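Local coordinates for protein collagen adhesin (Staphylococcus aureus, PDB 2F68) that probably lets Staphylococcus aureus attach to host tissue by binding collagen, with its paired extracellular domains thought to close around the ligand in a "collagen hug", at residues V151-T156 with L171-E176; K187-G192 with N273-Y278. All blocks are in the same frame, centred on the assembly; numbering follows the deposited sequence.

Interaction 1: residues V151-T156 with L171-E176; sequences VFYYKT and LNINNE
The backbone oxygen of N172 gathers three donors: two weak N-H bonds, from the amide of Y154 (N172 O to Y154 N, 3.3 Å) and from the side-chain ND2 of N175, and the CA-H of Y153 in a C-H...O contact. The same N175 ND2 makes a far better bond with V151 O, at 2.9 Å and almost straight (173°), the oxygen lying in the plane of the amide. Backbone N of N175 meets a lone pair of F152 O, so this one asparagine ties down the two successive carbonyls of V151 and F152, just past the end of strand 166-173. ND2 also comes to the edge of the Y154 ring, 3.3 Å from Y154 CD1, while N172 CB sits over a face of that ring. Y154 CG lies between its backbone N and carbonyl carbon (chi1 75°), which swings the ring back across N172, whose OD1 is taken by S255. The two strands, 154-156 and 166-173, form a hairpin at the edge of a five-stranded antiparallel sheet in the collagen-binding domain. On the inner side, Y153 CD1 packs 3.6 Å from I173 CG1, its ring edge turned to L171 CG; the hydroxyl reaches S274. K155 and L171 run side by side in the same direction, K155 CD touching L171 CD1 before NZ goes on to N272 O. Past the strand, N174 adopts positive phi and sets its CA 3.9 Å from the centroid of the F152 ring, nearly over the centre; Y278 stacks on the opposite face of that ring.

Interaction 2: residues K187-G192 with N273-Y278; sequences KDQIQG and NSQAWY
Q189 and Q275 clasp each other through their side-chain amides, each giving one N-H and taking one: Q189 NE2 to Q275 OE1 is 2.9 Å and Q275 NE2 to Q189 OE1 is 3.0 Å. The amide planes are only 6° apart, although the chains themselves cross at about a right angle. Both bonds are bent, near 140° at hydrogen, and the Q189 donor uses a lone pair of Q275 OE1. Each glutamine is kinked at its second torsion (chi2 87° in Q189), which turns the two amides toward each other. A water continues the polar row, donating to Q189 OE1 and accepting from N273 ND2. Next along the same face, the extended aliphatic chain of K187 passes obliquely by the outer corner of the W277 indole, K187 CD 3.7 Å from W277 CZ3. Beneath these side chains the strands are joined as antiparallel neighbours inside a sheet: K187 with Q275 and Q189 with N273 are hydrogen-bonded pairs, the shortest bond being Q189 N to N273 O at 2.6 Å. Strand 239-244 flanks one side of the two and strand 289-296 the other, within the second sheet of the collagen-binding domain. Between these pairs, D188 and S274 face each other at a non-hydrogen-bonded site, their CA atoms 4.1 Å apart, and S274 CA-H points at K187 O over 3.3 Å. Both side chains turn to the buried face, D188 OD2 lying 3.7 Å from S274 CB. Their polar ends have partners outside the two segments: N272 ND2, just before N273, bonds D188 OD1, and F291 O takes S274 OG.

Interaction 1 ties the edge hairpin of one sheet together, whereas interaction 2 pairs two inner strands of another; strands 166-173 and 184-190 follow one another in the chain, so the path passes from the first contact to the second. Their buried faces meet: Y153 OH lies 3.0 Å from S274 OG, a probable hydrogen bond, and K155 CD packs at 3.4 Å on D188 OD2. Interaction 1 brings aromatic and aliphatic groups to this interface, with an asparagine gripping the backbone beyond strand 166-173. Interaction 2 meets it with D188, S274 and the stacked ring of Y278, and keeps its glutamine pair and lysine-tryptophan contact on the more exposed face.

Interaction 1: residues V151-T156 with L171-E176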
loop_
_atom_site.group_PDB
_atom_site.type_symbol
_atom_site.label_atom_id
_atom_site.label_comp_id
_atom_site.label_asym_id
_atom_site.label_seq_id
_atom_site.Cartn_x
_atom_site.Cartn_y
_atom_site.Cartn_z
ATOM N N VAL A 151 -19.752 -10.837 -4.491
ATOM C CA VAL A 151 -20.383 -11.777 -3.560
ATOM C C VAL A 151 -21.001 -11.024 -2.378
ATOM O O VAL A 151 -20.846 -9.804 -2.265
ATOM C CB VAL A 151 -19.382 -12.855 -3.050
ATOM C CG1 VAL A 151 -19.024 -13.828 -4.168
ATOM C CG2 VAL A 151 -18.125 -12.211 -2.459
ATOM N N PHE A 152 -21.703 -11.750 -1.508
ATOM C CA PHE A 152 -22.320 -11.159 -0.318
ATOM C C PHE A 152 -21.271 -10.506 0.579
ATOM O O PHE A 152 -21.320 -9.300 0.826
ATOM C CB PHE A 152 -23.116 -12.211 0.466
ATOM C CG PHE A 152 -23.851 -11.656 1.662
ATOM C CD1 PHE A 152 -25.167 -11.225 1.545
ATOM C CD2 PHE A 152 -23.229 -11.570 2.905
ATOM C CE1 PHE A 152 -25.854 -10.716 2.645
ATOM C CE2 PHE A 152 -23.906 -11.060 4.011
ATOM C CZ PHE A 152 -25.222 -10.632 3.880
ATOM N N TYR A 153 -20.326 -11.311 1.057
ATOM C CA TYR A 153 -19.272 -10.827 1.940
ATOM C C TYR A 153 -17.888 -11.284 1.489
ATOM O O TYR A 153 -17.658 -12.473 1.254
ATOM C CB TYR A 153 -19.539 -11.256 3.390
ATOM C CG TYR A 153 -18.394 -10.978 4.343
ATOM C CD1 TYR A 153 -18.114 -9.680 4.769
ATOM C CD2 TYR A 153 -17.594 -12.015 4.820
ATOM C CE1 TYR A 153 -17.063 -9.420 5.643
ATOM C CE2 TYR A 153 -16.540 -11.766 5.696
ATOM C CZ TYR A 153 -16.281 -10.467 6.102
ATOM O OH TYR A 153 -15.242 -10.214 6.966
ATOM N N TYR A 154 -16.979 -10.320 1.366
ATOM C CA TYR A 154 -15.569 -10.594 1.106
ATOM C C TYR A 154 -14.698 -9.589 1.853
ATOM O O TYR A 154 -15.132 -8.468 2.136
ATOM C CB TYR A 154 -15.266 -10.577 -0.400
ATOM C CG TYR A 154 -15.208 -9.198 -1.028
ATOM C CD1 TYR A 154 -16.368 -8.560 -1.466
ATOM C CD2 TYR A 154 -13.989 -8.539 -1.199
ATOM C CE1 TYR A 154 -16.318 -7.296 -2.047
ATOM C CE2 TYR A 154 -13.929 -7.275 -1.778
ATOM C CZ TYR A 154 -15.096 -6.660 -2.199
ATOM O OH TYR A 154 -15.042 -5.411 -2.774
ATOM N N LYS A 155 -13.472 -9.995 2.168
ATOM C CA LYS A 155 -12.549 -9.151 2.916
ATOM C C LYS A 155 -11.280 -8.870 2.112
ATOM O O LYS A 155 -10.682 -9.784 1.539
ATOM C CB LYS A 155 -12.211 -9.800 4.259
ATOM C CG LYS A 155 -11.598 -8.851 5.279
ATOM C CD LYS A 155 -11.381 -9.530 6.627
ATOM C CE LYS A 155 -10.354 -10.655 6.555
ATOM N NZ LYS A 155 -9.071 -10.234 5.926
ATOM N N THR A 156 -10.885 -7.599 2.077
ATOM C CA THR A 156 -9.708 -7.160 1.324
ATOM C C THR A 156 -8.917 -6.089 2.081
ATOM O O THR A 156 -9.399 -5.529 3.067
ATOM C CB THR A 156 -10.092 -6.653 -0.096
ATOM O OG1 THR A 156 -8.904 -6.328 -0.831
ATOM C CG2 THR A 156 -11.001 -5.424 -0.025
ATOM N N LEU A 171 -13.964 -4.625 5.394
ATOM C CA LEU A 171 -14.990 -5.646 5.595
ATOM C C LEU A 171 -16.261 -5.272 4.837
ATOM O O LEU A 171 -17.099 -4.517 5.336
ATOM C CB LEU A 171 -15.284 -5.846 7.088
ATOM C CG LEU A 171 -14.488 -6.898 7.868
ATOM C CD1 LEU A 171 -13.032 -6.493 8.057
ATOM C CD2 LEU A 171 -15.143 -7.156 9.216
ATOM N N ASN A 172 -16.387 -5.806 3.626
ATOM C CA ASN A 172 -17.505 -5.489 2.742
ATOM C C ASN A 172 -18.658 -6.483 2.884
ATOM O O ASN A 172 -18.614 -7.585 2.334
ATOM C CB ASN A 172 -17.025 -5.407 1.287
ATOM C CG ASN A 172 -15.950 -4.351 1.080
ATOM O OD1 ASN A 172 -16.119 -3.190 1.457
ATOM N ND2 ASN A 172 -14.840 -4.751 0.470
ATOM N N ILE A 173 -19.686 -6.076 3.627
ATOM C CA ILE A 173 -20.825 -6.940 3.946
ATOM C C ILE A 173 -22.061 -6.563 3.125
ATOM O O ILE A 173 -22.378 -5.380 2.977
ATOM C CB ILE A 173 -21.177 -6.888 5.460
ATOM C CG1 ILE A 173 -19.907 -6.937 6.320
ATOM C CG2 ILE A 173 -22.133 -8.022 5.832
ATOM C CD1 ILE A 173 -20.107 -6.500 7.763
ATOM N N ASN A 174 -22.746 -7.584 2.604
ATOM C CA ASN A 174 -23.972 -7.428 1.806
ATOM C C ASN A 174 -23.821 -6.406 0.674
ATOM O O ASN A 174 -24.521 -5.392 0.630
ATOM C CB ASN A 174 -25.176 -7.105 2.706
ATOM C CG ASN A 174 -26.515 -7.328 2.011
ATOM O OD1 ASN A 174 -26.594 -7.978 0.966
ATOM N ND2 ASN A 174 -27.577 -6.789 2.597
ATOM N N ASN A 175 -22.902 -6.702 -0.242
ATOM C CA ASN A 175 -22.523 -5.788 -1.322
ATOM C C ASN A 175 -23.622 -5.483 -2.341
ATOM O O ASN A 175 -23.621 -4.413 -2.953
ATOM C CB ASN A 175 -21.280 -6.317 -2.044
ATOM C CG ASN A 175 -20.056 -6.347 -1.151
ATOM O OD1 ASN A 175 -19.604 -5.312 -0.662
ATOM N ND2 ASN A 175 -19.508 -7.539 -0.939
ATOM N N GLU A 176 -24.551 -6.418 -2.515
ATOM C CA GLU A 176 -25.630 -6.270 -3.493
ATOM C C GLU A 176 -26.938 -5.782 -2.865
ATOM O O GLU A 176 -27.965 -5.696 -3.547
ATOM C CB GLU A 176 -25.851 -7.584 -4.255
ATOM C CG GLU A 176 -24.651 -8.051 -5.082
ATOM C CD GLU A 176 -24.251 -7.067 -6.174
ATOM O OE1 GLU A 176 -25.141 -6.591 -6.912
ATOM O OE2 GLU A 176 -23.043 -6.779 -6.298
#

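Interaction 2: residues K187-G192 with N273-Y278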
loop_
_atom_site.group_PDB
_atom_site.type_symbol
_atom_site.label_atom_id
_atom_site.label_comp_id
_atom_site.label_asym_id
_atom_site.label_seq_id
_atom_site.Cartn_x
_atom_site.Cartn_y
_atom_site.Cartn_z
ATOM N N LYS A 187 -16.978 -12.575 12.523
ATOM C CA LYS A 187 -15.954 -12.723 13.557
ATOM C C LYS A 187 -14.554 -12.560 12.966
ATOM O O LYS A 187 -13.998 -13.496 12.388
ATOM C CB LYS A 187 -16.090 -14.070 14.277
ATOM C CG LYS A 187 -17.305 -14.173 15.187
ATOM C CD LYS A 187 -17.300 -15.475 15.972
ATOM C CE LYS A 187 -18.527 -15.590 16.860
ATOM N NZ LYS A 187 -18.541 -16.866 17.627
ATOM N N ASP A 188 -13.997 -11.360 13.120
ATOM C CA ASP A 188 -12.696 -11.017 12.550
ATOM C C ASP A 188 -11.565 -11.204 13.561
ATOM O O ASP A 188 -11.716 -10.888 14.743
ATOM C CB ASP A 188 -12.712 -9.577 12.024
ATOM C CG ASP A 188 -11.480 -9.233 11.204
ATOM O OD1 ASP A 188 -10.408 -8.995 11.800
ATOM O OD2 ASP A 188 -11.591 -9.181 9.962
ATOM N N GLN A 189 -10.439 -11.727 13.079
ATOM C CA GLN A 189 -9.236 -11.909 13.891
ATOM C C GLN A 189 -8.021 -11.352 13.152
ATOM O O GLN A 189 -7.699 -11.798 12.048
ATOM C CB GLN A 189 -9.005 -13.389 14.226
ATOM C CG GLN A 189 -10.149 -14.085 14.963
ATOM C CD GLN A 189 -11.196 -14.668 14.027
ATOM O OE1 GLN A 189 -10.882 -15.127 12.927
ATOM N NE2 GLN A 189 -12.449 -14.661 14.467
ATOM N N ILE A 190 -7.359 -10.374 13.764
ATOM C CA ILE A 190 -6.160 -9.769 13.185
ATOM C C ILE A 190 -4.919 -10.483 13.720
ATOM O O ILE A 190 -4.709 -10.557 14.933
ATOM C CB ILE A 190 -6.083 -8.245 13.468
ATOM C CG1 ILE A 190 -7.428 -7.571 13.169
ATOM C CG2 ILE A 190 -4.966 -7.603 12.648
ATOM C CD1 ILE A 190 -7.651 -6.259 13.900
ATOM N N GLN A 191 -4.108 -11.008 12.804
ATOM C CA GLN A 191 -2.941 -11.820 13.161
ATOM C C GLN A 191 -1.767 -10.978 13.670
ATOM O O GLN A 191 -1.830 -9.747 13.678
ATOM C CB GLN A 191 -2.510 -12.704 11.981
ATOM C CG GLN A 191 -3.613 -13.607 11.416
ATOM C CD GLN A 191 -4.205 -14.558 12.447
ATOM O OE1 GLN A 191 -5.416 -14.571 12.671
ATOM N NE2 GLN A 191 -3.352 -15.359 13.080
ATOM N N GLY A 192 -0.702 -11.659 14.093
ATOM C CA GLY A 192 0.472 -11.010 14.681
ATOM C C GLY A 192 1.282 -10.157 13.721
ATOM O O GLY A 192 1.173 -10.296 12.501
ATOM N N ASN A 273 -7.944 -12.544 9.302
ATOM C CA ASN A 273 -8.888 -13.648 9.139
ATOM C C ASN A 273 -10.288 -13.300 9.636
ATOM O O ASN A 273 -10.438 -12.567 10.612
ATOM C CB ASN A 273 -8.374 -14.902 9.855
ATOM C CG ASN A 273 -7.038 -15.389 9.309
ATOM O OD1 ASN A 273 -6.745 -15.249 8.120
ATOM N ND2 ASN A 273 -6.225 -15.974 10.181
ATOM N N SER A 274 -11.305 -13.829 8.957
ATOM C CA SER A 274 -12.700 -13.583 9.332
ATOM C C SER A 274 -13.630 -14.740 8.966
ATOM O O SER A 274 -13.444 -15.404 7.944
ATOM C CB SER A 274 -13.209 -12.280 8.706
ATOM O OG SER A 274 -13.219 -12.358 7.292
ATOM N N GLN A 275 -14.632 -14.964 9.815
ATOM C CA GLN A 275 -15.658 -15.982 9.584
ATOM C C GLN A 275 -17.032 -15.319 9.502
ATOM O O GLN A 275 -17.309 -14.367 10.235
ATOM C CB GLN A 275 -15.644 -17.037 10.693
ATOM C CG GLN A 275 -14.351 -17.850 10.797
ATOM C CD GLN A 275 -13.271 -17.155 11.614
ATOM O OE1 GLN A 275 -13.538 -16.599 12.680
ATOM N NE2 GLN A 275 -12.040 -17.192 11.115
ATOM N N ALA A 276 -17.887 -15.830 8.619
ATOM C CA ALA A 276 -19.181 -15.200 8.348
ATOM C C ALA A 276 -20.379 -16.124 8.563
ATOM O O ALA A 276 -20.364 -17.287 8.151
ATOM C CB ALA A 276 -19.200 -14.625 6.938
ATOM N N TRP A 277 -21.412 -15.587 9.209
ATOM C CA TRP A 277 -22.684 -16.280 9.395
ATOM C C TRP A 277 -23.824 -15.460 8.794
ATOM O O TRP A 277 -24.220 -14.432 9.352
ATOM C CB TRP A 277 -22.954 -16.537 10.881
ATOM C CG TRP A 277 -22.130 -17.635 11.480
ATOM C CD1 TRP A 277 -22.487 -18.945 11.617
ATOM C CD2 TRP A 277 -20.814 -17.518 12.035
ATOM N NE1 TRP A 277 -21.474 -19.653 12.218
ATOM C CE2 TRP A 277 -20.435 -18.803 12.486
ATOM C CE3 TRP A 277 -19.916 -16.452 12.192
ATOM C CZ2 TRP A 277 -19.196 -19.052 13.085
ATOM C CZ3 TRP A 277 -18.683 -16.702 12.789
ATOM C CH2 TRP A 277 -18.336 -17.993 13.227
ATOM N N TYR A 278 -24.338 -15.916 7.653
ATOM C CA TYR A 278 -25.433 -15.231 6.959
ATOM C C TYR A 278 -26.243 -16.166 6.062
ATOM O O TYR A 278 -25.799 -17.271 5.742
ATOM C CB TYR A 278 -24.904 -14.040 6.144
ATOM C CG TYR A 278 -23.953 -14.412 5.025
ATOM C CD1 TYR A 278 -24.431 -14.751 3.758
ATOM C CD2 TYR A 278 -22.573 -14.412 5.228
ATOM C CE1 TYR A 278 -23.562 -15.091 2.726
ATOM C CE2 TYR A 278 -21.694 -14.750 4.202
ATOM C CZ TYR A 278 -22.196 -15.087 2.956
ATOM O OH TYR A 278 -21.331 -15.421 1.938
HETATM O O HOH W 1 -8.182 -16.949 12.627
#